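Local coordinates for protein Thiosulfate:glutathione sulfurtransferase (Saccharomyces cerevisiae, PDB 3D1P) that transfers sulfur from thiosulfate to glutathione, giving S-sulfanylglutathione and sulfite in mitochondrial hydrogen sulfide metabolism, at residues Pro69-Leu74 against Lys81-Pro86; Glu28-Ile33 against Glu93-Cys98; Leu43-Glu48 against Gly124-Trp129. All blocks are in the same frame, centred on the assembly; numbering follows the deposited sequence.

Overall arrangement
The three contacts belong to one rhodanese domain built round a parallel sheet. Contacts 2 and 3 lie close together, their centres about 9 Å apart, and share that sheet through the neighbouring strands 93-97 and 41-45. Ile95 O and Val44 N, 2.8 Å apart, probably form one of the hydrogen bonds between these strands. Contact 2 ends at Cys98, which carries the persulfide during catalysis. In contact 3 the Arg47 side chain comes within about 4 Å of that of Cys98. Contact 1 is peripheral and away from the active site, its centre about 21 Å from that of contact 2. Phe72 links it to both others through Leu94, Phe96 and Val44.

Contact 1 (Pro69-Leu74 against Lys81-Pro86); sequences PDAFAL and KQIGIP
Ala71 and Ile83 meet through single methyl groups. Ala71 CB lies 3.8 Å from CD1 of Ile83, and their CA atoms are the nearest pair across the two segments. The CG1 branch of Ile83 sits beside its own backbone N, anti to the carbonyl carbon (chi1 -50°). A further bend at chi2 brings the terminal CD1 to the alanine.

The second apolar touch is between Leu74 and Gln82. Leu74 CD1 rests against the aliphatic base of the glutamine, 4.0 Å from Gln82 CB and equally close to its CG. The leucine thus meets the methylene part of Gln82 and not its amide. The two side chains cross at about a right angle. The amide is engaged elsewhere, with NE2 bonded to Glu78 one turn earlier in the helix.

Backbone hydrogen bonds shape the first segment. Ala73 N donates to Asp70 O at 2.9 Å, and Leu74 N donates to Ala71 O at 3.0 Å. These i to i+3 bonds belong to a short 3-10 turn, which presents Ala71 and Leu74 to the helix. In the other segment, Gly84 leaves the helix with positive phi (89°), a conformation that favours glycine.

The contact brings the loop after strand 61-62 back against the end of helix 76-83. Phe79 of this helix also touches Ala71 and Leu74. Val63 lies against Ala71, while Phe72 reaches helix 102-112 and meets Phe96 of strand 93-97 edge-to-face.

Contact 2 (Glu28-Ile33 against Glu93-Cys98); sequences EDMKRI and ELIFYC
Helix 27-36 packs on a face of the parallel rhodanese sheet, where Met30 and Ile33 meet Ile95 of strand 93-97. The helix and strand segments run at 136° to each other, and their axes approach to 12.5 Å. Their side chains bridge this separation without polar bonds between the segments.

Ile95 takes part through two branches. Ile95 CG2 lies 4.0 Å from Met30 SE, the selenium of a selenomethionine. These two side chains slide past each other in opposite directions. Bends at chi2 and chi3 (-61° and -68°) fold the Met30 chain. Met30 CE then lies 4.5 Å from Tyr97 CE2. The approach to the ring is oblique and loose.

Ile33 meets the other branch of Ile95 tip to tip. Ile95 CD1 lies 4.0 Å from Ile33 CG2 and about as far from Ile33 CD1, so one methyl touches both branches of Ile33.

Two salt bridges within the helix segment, Lys31 to Glu28 and Arg32 to Asp29, are doubtful, because each rests on one of two modelled conformers of the basic residue.

Met30 also touches Trp129 and Tyr122, extending the apolar cluster toward helix 125-131. Tyr97 packs on Met126 and Ser125 of that helix. Cys98 follows directly after the strand and forms the persulfide intermediate. Its backbone N is hydrogen-bonded to Ser125 OG. A central parallel strand leading into the catalytic cysteine, with helices packed against the sheet, is the plan of the rhodanese fold.

Contact 3 (Leu43-Glu48 against Gly124-Trp129); sequences LVDVRE and GSMNDW
Strand 41-45 gives way to a loop opposite the start of helix 125-131, with the CA atoms of Asp45 and Met126 8.5 Å apart. Selenomethionine Met126 lies over one face of the Arg47 guanidinium. Met126 CG stands above the centre of that group, 3.5 Å from Arg47 CZ. The two side chains cross at about a right angle.

Asp45 holds the guanidinium at its edge. Arg47 NE donates to Asp45 OD1 at 3.0 Å, and NH2 donates to OD2 at 2.7 Å. Both bonds use syn lone pairs, so this side-on pair of bonds fixes the rotation of the guanidinium. Asp45 OD1 also accepts from Arg47 N at 3.1 Å, closing an Asx turn. A bend at chi3 (-60°) swings the guanidinium back to the carboxylate. NH2 has another partner in Val55 O. Replacing Arg47 by an alanine would probably leave the buried Asp45 carboxylate without its charge partner and Met126 CG without the flat surface beneath it.

The contact sits at the active site, with the Arg47 side chain about 4 Å from that of the catalytic Cys98. It is buried and joins the C-terminal end of strand 41-45 to helix 125-131. Asp45 also touches Tyr97 of the adjacent strand 93-97. Arg103 of helix 102-112 packs against Arg47.

Contact 1 (Pro69-Leu74 against Lys81-Pro86)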
loop_
_atom_site.group_PDB
_atom_site.type_symbol
_atom_site.label_atom_id
_atom_site.label_comp_id
_atom_site.label_asym_id
_atom_site.label_seq_id
_atom_site.Cartn_x
_atom_site.Cartn_y
_atom_site.Cartn_z
ATOM N N PRO A 69 -9.065 1.509 -10.000
ATOM C CA PRO A 69 -9.569 0.515 -9.034
ATOM C C PRO A 69 -9.267 -0.917 -9.403
ATOM O O PRO A 69 -9.235 -1.807 -8.540
ATOM C CB PRO A 69 -11.073 0.805 -8.990
ATOM C CG PRO A 69 -11.358 1.434 -10.334
ATOM C CD PRO A 69 -10.140 2.320 -10.593
ATOM N N ASP A 70 -9.117 -1.163 -10.702
ATOM C CA ASP A 70 -8.755 -2.459 -11.267
ATOM C C ASP A 70 -7.283 -2.730 -11.350
ATOM O O ASP A 70 -6.911 -3.754 -11.890
ATOM C CB ASP A 70 -9.308 -2.569 -12.726
ATOM C CG ASP A 70 -8.789 -1.422 -13.653
ATOM O OD1 ASP A 70 -8.409 -0.257 -13.165
ATOM O OD2 ASP A 70 -8.869 -1.672 -14.900
ATOM N N ALA A 71 -6.431 -1.841 -10.834
ATOM C CA ALA A 71 -5.017 -1.989 -11.044
ATOM C C ALA A 71 -4.525 -3.382 -10.654
ATOM O O ALA A 71 -3.784 -4.000 -11.408
ATOM C CB ALA A 71 -4.234 -0.958 -10.231
ATOM N N PHE A 72 -4.935 -3.873 -9.489
ATOM C CA PHE A 72 -4.400 -5.134 -9.030
ATOM C C PHE A 72 -4.988 -6.358 -9.708
ATOM O O PHE A 72 -4.565 -7.476 -9.397
ATOM C CB PHE A 72 -4.425 -5.235 -7.507
ATOM C CG PHE A 72 -3.282 -4.468 -6.889
ATOM C CD1 PHE A 72 -2.007 -5.024 -6.895
ATOM C CD2 PHE A 72 -3.436 -3.188 -6.405
ATOM C CE1 PHE A 72 -0.918 -4.324 -6.448
ATOM C CE2 PHE A 72 -2.353 -2.481 -5.933
ATOM C CZ PHE A 72 -1.076 -3.056 -5.958
ATOM N N ALA A 73 -5.884 -6.141 -10.676
ATOM C CA ALA A 73 -6.392 -7.185 -11.551
ATOM C C ALA A 73 -5.698 -7.185 -12.903
ATOM O O ALA A 73 -5.966 -8.060 -13.730
ATOM C CB ALA A 73 -7.896 -7.029 -11.749
ATOM N N LEU A 74 -4.797 -6.245 -13.168
ATOM C CA LEU A 74 -4.152 -6.158 -14.472
ATOM C C LEU A 74 -2.965 -7.088 -14.587
ATOM O O LEU A 74 -2.241 -7.312 -13.632
ATOM C CB LEU A 74 -3.663 -4.718 -14.706
ATOM C CG LEU A 74 -4.746 -3.653 -14.668
ATOM C CD1 LEU A 74 -4.141 -2.267 -14.806
ATOM C CD2 LEU A 74 -5.822 -3.891 -15.717
ATOM N N LYS A 81 1.614 -0.100 -18.107
ATOM C CA LYS A 81 1.083 0.929 -18.982
ATOM C C LYS A 81 0.110 1.854 -18.265
ATOM O O LYS A 81 0.110 3.074 -18.528
ATOM C CB LYS A 81 0.430 0.290 -20.197
ATOM C CG LYS A 81 1.421 -0.370 -21.113
ATOM C CD LYS A 81 0.658 -1.130 -22.186
ATOM C CE LYS A 81 1.547 -1.754 -23.206
ATOM N NZ LYS A 81 0.793 -2.734 -24.017
ATOM N N GLN A 82 -0.744 1.300 -17.405
ATOM C CA GLN A 82 -1.743 2.095 -16.754
ATOM C C GLN A 82 -1.201 2.891 -15.571
ATOM O O GLN A 82 -1.612 4.029 -15.359
ATOM C CB GLN A 82 -2.905 1.202 -16.336
ATOM C CG GLN A 82 -3.645 0.561 -17.583
ATOM C CD GLN A 82 -4.246 1.540 -18.643
ATOM O OE1 GLN A 82 -4.665 2.610 -18.267
ATOM N NE2 GLN A 82 -4.315 1.136 -19.962
ATOM N N ILE A 83 -0.340 2.271 -14.770
ATOM C CA ILE A 83 0.110 2.852 -13.514
ATOM C C ILE A 83 1.453 3.534 -13.644
ATOM O O ILE A 83 1.718 4.462 -12.908
ATOM C CB ILE A 83 0.173 1.750 -12.415
ATOM C CG1 ILE A 83 -1.128 0.963 -12.373
ATOM C CG2 ILE A 83 0.476 2.347 -11.035
ATOM C CD1 ILE A 83 -2.384 1.753 -12.115
ATOM N N GLY A 84 2.288 3.088 -14.564
ATOM C CA GLY A 84 3.595 3.687 -14.780
ATOM C C GLY A 84 4.745 3.132 -13.974
ATOM O O GLY A 84 5.842 3.672 -14.064
ATOM N N ILE A 85 4.478 2.091 -13.183
ATOM C CA ILE A 85 5.468 1.391 -12.411
ATOM C C ILE A 85 5.220 -0.097 -12.604
ATOM O O ILE A 85 4.147 -0.506 -13.022
ATOM C CB ILE A 85 5.403 1.765 -10.917
ATOM C CG1 ILE A 85 4.061 1.349 -10.301
ATOM C CG2 ILE A 85 5.724 3.229 -10.765
ATOM C CD1 ILE A 85 4.025 1.528 -8.773
ATOM N N PRO A 86 6.201 -0.944 -12.283
ATOM C CA PRO A 86 6.023 -2.384 -12.447
ATOM C C PRO A 86 4.994 -2.943 -11.482
ATOM O O PRO A 86 4.839 -2.483 -10.343
ATOM C CB PRO A 86 7.419 -2.980 -12.140
ATOM C CG PRO A 86 8.334 -1.844 -12.396
ATOM C CD PRO A 86 7.584 -0.634 -11.913
#

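Contact 2 (Glu28-Ile33 against Glu93-Cys98)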
loop_
_atom_site.group_PDB
_atom_site.type_symbol
_atom_site.label_atom_id
_atom_site.label_comp_id
_atom_site.label_asym_id
_atom_site.label_seq_id
_atom_site.Cartn_x
_atom_site.Cartn_y
_atom_site.Cartn_z
ATOM N N GLU A 28 2.780 1.569 15.447
ATOM C CA GLU A 28 4.041 1.048 15.911
ATOM C C GLU A 28 4.512 -0.127 15.072
ATOM O O GLU A 28 5.716 -0.276 14.775
ATOM C CB GLU A 28 3.971 0.687 17.395
ATOM C CG GLU A 28 3.955 1.912 18.261
ATOM C CD GLU A 28 5.341 2.636 18.339
ATOM O OE1 GLU A 28 6.314 1.915 18.378
ATOM O OE2 GLU A 28 5.319 3.879 18.443
ATOM N N ASP A 29 3.576 -0.988 14.645
ATOM C CA ASP A 29 3.937 -2.065 13.754
ATOM C C ASP A 29 4.519 -1.538 12.430
ATOM O O ASP A 29 5.504 -2.088 11.924
ATOM C CB ASP A 29 2.707 -2.897 13.413
ATOM C CG ASP A 29 2.111 -3.710 14.560
ATOM O OD1 ASP A 29 2.849 -4.055 15.514
ATOM O OD2 ASP A 29 0.882 -3.977 14.462
HETATM N N MSE A 30 3.881 -0.492 11.887
HETATM C CA MSE A 30 4.351 0.082 10.634
HETATM C C MSE A 30 5.707 0.747 10.773
HETATM O O MSE A 30 6.537 0.646 9.880
HETATM C CB MSE A 30 3.319 1.052 10.071
HETATM C CG MSE A 30 2.056 0.387 9.584
HETATM SE SE MSE A 30 2.315 -0.879 8.166
HETATM C CE MSE A 30 2.816 0.330 6.857
ATOM N N LYS A 31 5.927 1.482 11.847
ATOM C CA LYS A 31 7.209 2.092 12.077
ATOM C C LYS A 31 8.297 1.023 11.950
ATOM O O LYS A 31 9.344 1.210 11.307
ATOM C CB LYS A 31 7.266 2.679 13.480
ATOM C CG LYS A 31 7.023 4.121 13.554
ATOM C CD LYS A 31 7.693 4.734 14.794
ATOM C CE LYS A 31 7.229 4.057 16.059
ATOM N NZ LYS A 31 7.459 4.909 17.293
ATOM N N ARG A 32 8.019 -0.327 12.783
ATOM C CA ARG A 32 8.936 -1.435 12.724
ATOM C C ARG A 32 9.167 -1.908 11.308
ATOM O O ARG A 32 10.298 -2.069 10.843
ATOM C CB ARG A 32 8.466 -2.561 13.632
ATOM C CG ARG A 32 8.725 -2.240 15.093
ATOM C CD ARG A 32 8.308 -3.387 16.010
ATOM N NE ARG A 32 6.860 -3.371 16.162
ATOM C CZ ARG A 32 6.182 -3.208 17.299
ATOM N NH1 ARG A 32 4.839 -3.186 17.266
ATOM N NH2 ARG A 32 6.818 -3.101 18.460
ATOM N N ILE A 33 8.079 -2.061 10.569
ATOM C CA ILE A 33 8.187 -2.575 9.196
ATOM C C ILE A 33 8.999 -1.629 8.328
ATOM O O ILE A 33 9.897 -2.071 7.598
ATOM C CB ILE A 33 6.788 -2.831 8.636
ATOM C CG1 ILE A 33 6.191 -4.023 9.354
ATOM C CG2 ILE A 33 6.811 -3.036 7.132
ATOM C CD1 ILE A 33 4.669 -4.166 9.176
ATOM N N GLU A 93 4.838 -9.671 0.457
ATOM C CA GLU A 93 3.751 -9.179 1.287
ATOM C C GLU A 93 3.409 -7.748 0.849
ATOM O O GLU A 93 4.272 -6.877 0.903
ATOM C CB GLU A 93 4.147 -9.138 2.760
ATOM C CG GLU A 93 3.051 -8.617 3.639
ATOM C CD GLU A 93 3.411 -8.453 5.105
ATOM O OE1 GLU A 93 4.568 -8.652 5.489
ATOM O OE2 GLU A 93 2.494 -8.089 5.878
ATOM N N LEU A 94 2.177 -7.523 0.424
ATOM C CA LEU A 94 1.722 -6.189 0.048
ATOM C C LEU A 94 0.850 -5.653 1.185
ATOM O O LEU A 94 -0.108 -6.323 1.594
ATOM C CB LEU A 94 0.887 -6.220 -1.231
ATOM C CG LEU A 94 1.678 -6.144 -2.541
ATOM C CD1 LEU A 94 2.683 -7.321 -2.714
ATOM C CD2 LEU A 94 0.709 -6.062 -3.707
ATOM N N ILE A 95 1.189 -4.472 1.683
ATOM C CA ILE A 95 0.487 -3.840 2.793
ATOM C C ILE A 95 -0.278 -2.644 2.236
ATOM O O ILE A 95 0.333 -1.708 1.743
ATOM C CB ILE A 95 1.442 -3.378 3.887
ATOM C CG1 ILE A 95 2.350 -4.506 4.344
ATOM C CG2 ILE A 95 0.633 -2.795 5.055
ATOM C CD1 ILE A 95 3.398 -4.078 5.405
ATOM N N PHE A 96 -1.605 -2.685 2.312
ATOM C CA PHE A 96 -2.446 -1.706 1.662
ATOM C C PHE A 96 -2.961 -0.649 2.631
ATOM O O PHE A 96 -3.374 -0.960 3.761
ATOM C CB PHE A 96 -3.680 -2.396 1.080
ATOM C CG PHE A 96 -3.358 -3.248 -0.091
ATOM C CD1 PHE A 96 -3.432 -2.743 -1.385
ATOM C CD2 PHE A 96 -2.927 -4.562 0.082
ATOM C CE1 PHE A 96 -3.104 -3.549 -2.464
ATOM C CE2 PHE A 96 -2.579 -5.352 -1.010
ATOM C CZ PHE A 96 -2.649 -4.820 -2.262
ATOM N N TYR A 97 -3.018 0.595 2.158
ATOM C CA TYR A 97 -3.583 1.696 2.955
ATOM C C TYR A 97 -3.897 2.861 2.020
ATOM O O TYR A 97 -3.415 2.946 0.894
ATOM C CB TYR A 97 -2.624 2.127 4.069
ATOM C CG TYR A 97 -1.243 2.476 3.596
ATOM C CD1 TYR A 97 -0.919 3.782 3.242
ATOM C CD2 TYR A 97 -0.238 1.527 3.495
ATOM C CE1 TYR A 97 0.331 4.117 2.809
ATOM C CE2 TYR A 97 1.025 1.835 3.043
ATOM C CZ TYR A 97 1.332 3.145 2.709
ATOM O OH TYR A 97 2.595 3.446 2.290
ATOM N N CYS A 98 -4.673 3.791 2.568
ATOM C CA CYS A 98 -5.000 5.036 1.867
ATOM C C CYS A 98 -4.824 6.202 2.860
ATOM O O CYS A 98 -3.740 6.372 3.404
ATOM C CB CYS A 98 -6.374 4.949 1.152
ATOM S SG CYS A 98 -7.761 4.578 2.233
#

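Contact 3 (Leu43-Glu48 against Gly124-Trp129)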
loop_
_atom_site.group_PDB
_atom_site.type_symbol
_atom_site.label_atom_id
_atom_site.label_comp_id
_atom_site.label_asym_id
_atom_site.label_seq_id
_atom_site.Cartn_x
_atom_site.Cartn_y
_atom_site.Cartn_z
ATOM N N LEU A 43 4.848 -1.554 0.245
ATOM C CA LEU A 43 3.938 -0.608 0.914
ATOM C C LEU A 43 3.082 0.026 -0.173
ATOM O O LEU A 43 3.570 0.824 -0.980
ATOM C CB LEU A 43 4.744 0.470 1.647
ATOM C CG LEU A 43 5.719 -0.075 2.702
ATOM C CD1 LEU A 43 6.488 1.065 3.364
ATOM C CD2 LEU A 43 5.007 -0.914 3.733
ATOM N N VAL A 44 1.810 -0.349 -0.217
ATOM C CA VAL A 44 0.917 0.027 -1.311
ATOM C C VAL A 44 -0.044 1.116 -0.845
ATOM O O VAL A 44 -1.029 0.864 -0.171
ATOM C CB VAL A 44 0.129 -1.156 -1.854
ATOM C CG1 VAL A 44 -0.620 -0.716 -3.096
ATOM C CG2 VAL A 44 1.050 -2.369 -2.169
ATOM N N ASP A 45 0.290 2.348 -1.249
ATOM C CA ASP A 45 -0.491 3.531 -0.922
ATOM C C ASP A 45 -1.428 3.789 -2.092
ATOM O O ASP A 45 -1.000 4.071 -3.214
ATOM C CB ASP A 45 0.483 4.702 -0.714
ATOM C CG ASP A 45 -0.158 5.984 -0.256
ATOM O OD1 ASP A 45 -1.332 6.256 -0.553
ATOM O OD2 ASP A 45 0.586 6.760 0.402
ATOM N N VAL A 46 -2.726 3.645 -1.841
ATOM C CA VAL A 46 -3.718 3.723 -2.914
ATOM C C VAL A 46 -4.474 5.052 -2.915
ATOM O O VAL A 46 -5.512 5.173 -3.561
ATOM C CB VAL A 46 -4.662 2.501 -2.927
ATOM C CG1 VAL A 46 -3.850 1.225 -2.965
ATOM C CG2 VAL A 46 -5.637 2.476 -1.786
ATOM N N ARG A 47 -3.924 6.063 -2.255
ATOM C CA ARG A 47 -4.431 7.417 -2.434
ATOM C C ARG A 47 -4.185 7.902 -3.870
ATOM O O ARG A 47 -3.455 7.285 -4.646
ATOM C CB ARG A 47 -3.777 8.356 -1.420
ATOM C CG ARG A 47 -4.113 8.027 0.023
ATOM C CD ARG A 47 -3.412 8.924 1.024
ATOM N NE ARG A 47 -1.960 8.789 0.862
ATOM C CZ ARG A 47 -1.062 9.703 1.131
ATOM N NH1 ARG A 47 -1.387 10.854 1.662
ATOM N NH2 ARG A 47 0.204 9.440 0.839
ATOM N N GLU A 48 -4.817 9.019 -4.214
ATOM C CA GLU A 48 -4.580 9.624 -5.514
ATOM C C GLU A 48 -3.189 10.253 -5.553
ATOM O O GLU A 48 -2.606 10.560 -4.515
ATOM C CB GLU A 48 -5.647 10.650 -5.860
ATOM C CG GLU A 48 -7.019 10.008 -6.082
ATOM C CD GLU A 48 -6.979 8.963 -7.188
ATOM O OE1 GLU A 48 -6.593 9.343 -8.321
ATOM O OE2 GLU A 48 -7.235 7.773 -6.930
ATOM N N GLY A 124 -5.195 2.131 9.837
ATOM C CA GLY A 124 -5.155 3.519 10.196
ATOM C C GLY A 124 -4.711 4.427 9.066
ATOM O O GLY A 124 -5.080 5.602 9.006
ATOM N N SER A 125 -3.899 3.871 8.163
ATOM C CA SER A 125 -3.573 4.511 6.914
ATOM C C SER A 125 -2.795 5.815 7.145
ATOM O O SER A 125 -2.219 6.033 8.202
ATOM C CB SER A 125 -4.829 4.653 6.050
ATOM O OG SER A 125 -5.262 3.369 5.572
HETATM N N MSE A 126 -2.710 6.663 6.102
HETATM C CA MSE A 126 -1.855 7.842 6.247
HETATM C C MSE A 126 -2.382 8.826 7.268
HETATM O O MSE A 126 -1.599 9.594 7.842
HETATM C CB MSE A 126 -1.588 8.490 4.887
HETATM C CG MSE A 126 -0.700 7.664 3.992
HETATM SE SE MSE A 126 1.079 7.351 4.697
HETATM C CE MSE A 126 1.672 9.182 4.712
ATOM N N ASN A 127 -3.692 8.820 7.567
ATOM C CA ASN A 127 -4.177 9.675 8.636
ATOM C C ASN A 127 -3.530 9.252 9.950
ATOM O O ASN A 127 -3.107 10.091 10.746
ATOM C CB ASN A 127 -5.707 9.597 8.764
ATOM C CG ASN A 127 -6.434 10.282 7.645
ATOM O OD1 ASN A 127 -5.863 10.787 6.677
ATOM N ND2 ASN A 127 -7.786 10.260 7.760
ATOM N N ASP A 128 -3.477 7.941 10.191
ATOM C CA ASP A 128 -2.834 7.415 11.381
ATOM C C ASP A 128 -1.342 7.741 11.393
ATOM O O ASP A 128 -0.779 8.166 12.419
ATOM C CB ASP A 128 -3.090 5.922 11.451
ATOM C CG ASP A 128 -2.440 5.239 12.646
ATOM O OD1 ASP A 128 -3.170 4.952 13.623
ATOM O OD2 ASP A 128 -1.225 4.974 12.569
ATOM N N TRP A 129 -0.690 7.564 10.253
ATOM C CA TRP A 129 0.741 7.794 10.159
ATOM C C TRP A 129 1.064 9.232 10.560
ATOM O O TRP A 129 1.916 9.495 11.426
ATOM C CB TRP A 129 1.210 7.486 8.737
ATOM C CG TRP A 129 2.698 7.573 8.531
ATOM C CD1 TRP A 129 3.364 8.547 7.861
ATOM C CD2 TRP A 129 3.688 6.585 8.907
ATOM N NE1 TRP A 129 4.709 8.247 7.797
ATOM C CE2 TRP A 129 4.928 7.053 8.434
ATOM C CE3 TRP A 129 3.640 5.349 9.577
ATOM C CZ2 TRP A 129 6.120 6.338 8.644
ATOM C CZ3 TRP A 129 4.806 4.657 9.798
ATOM C CH2 TRP A 129 6.033 5.161 9.323
#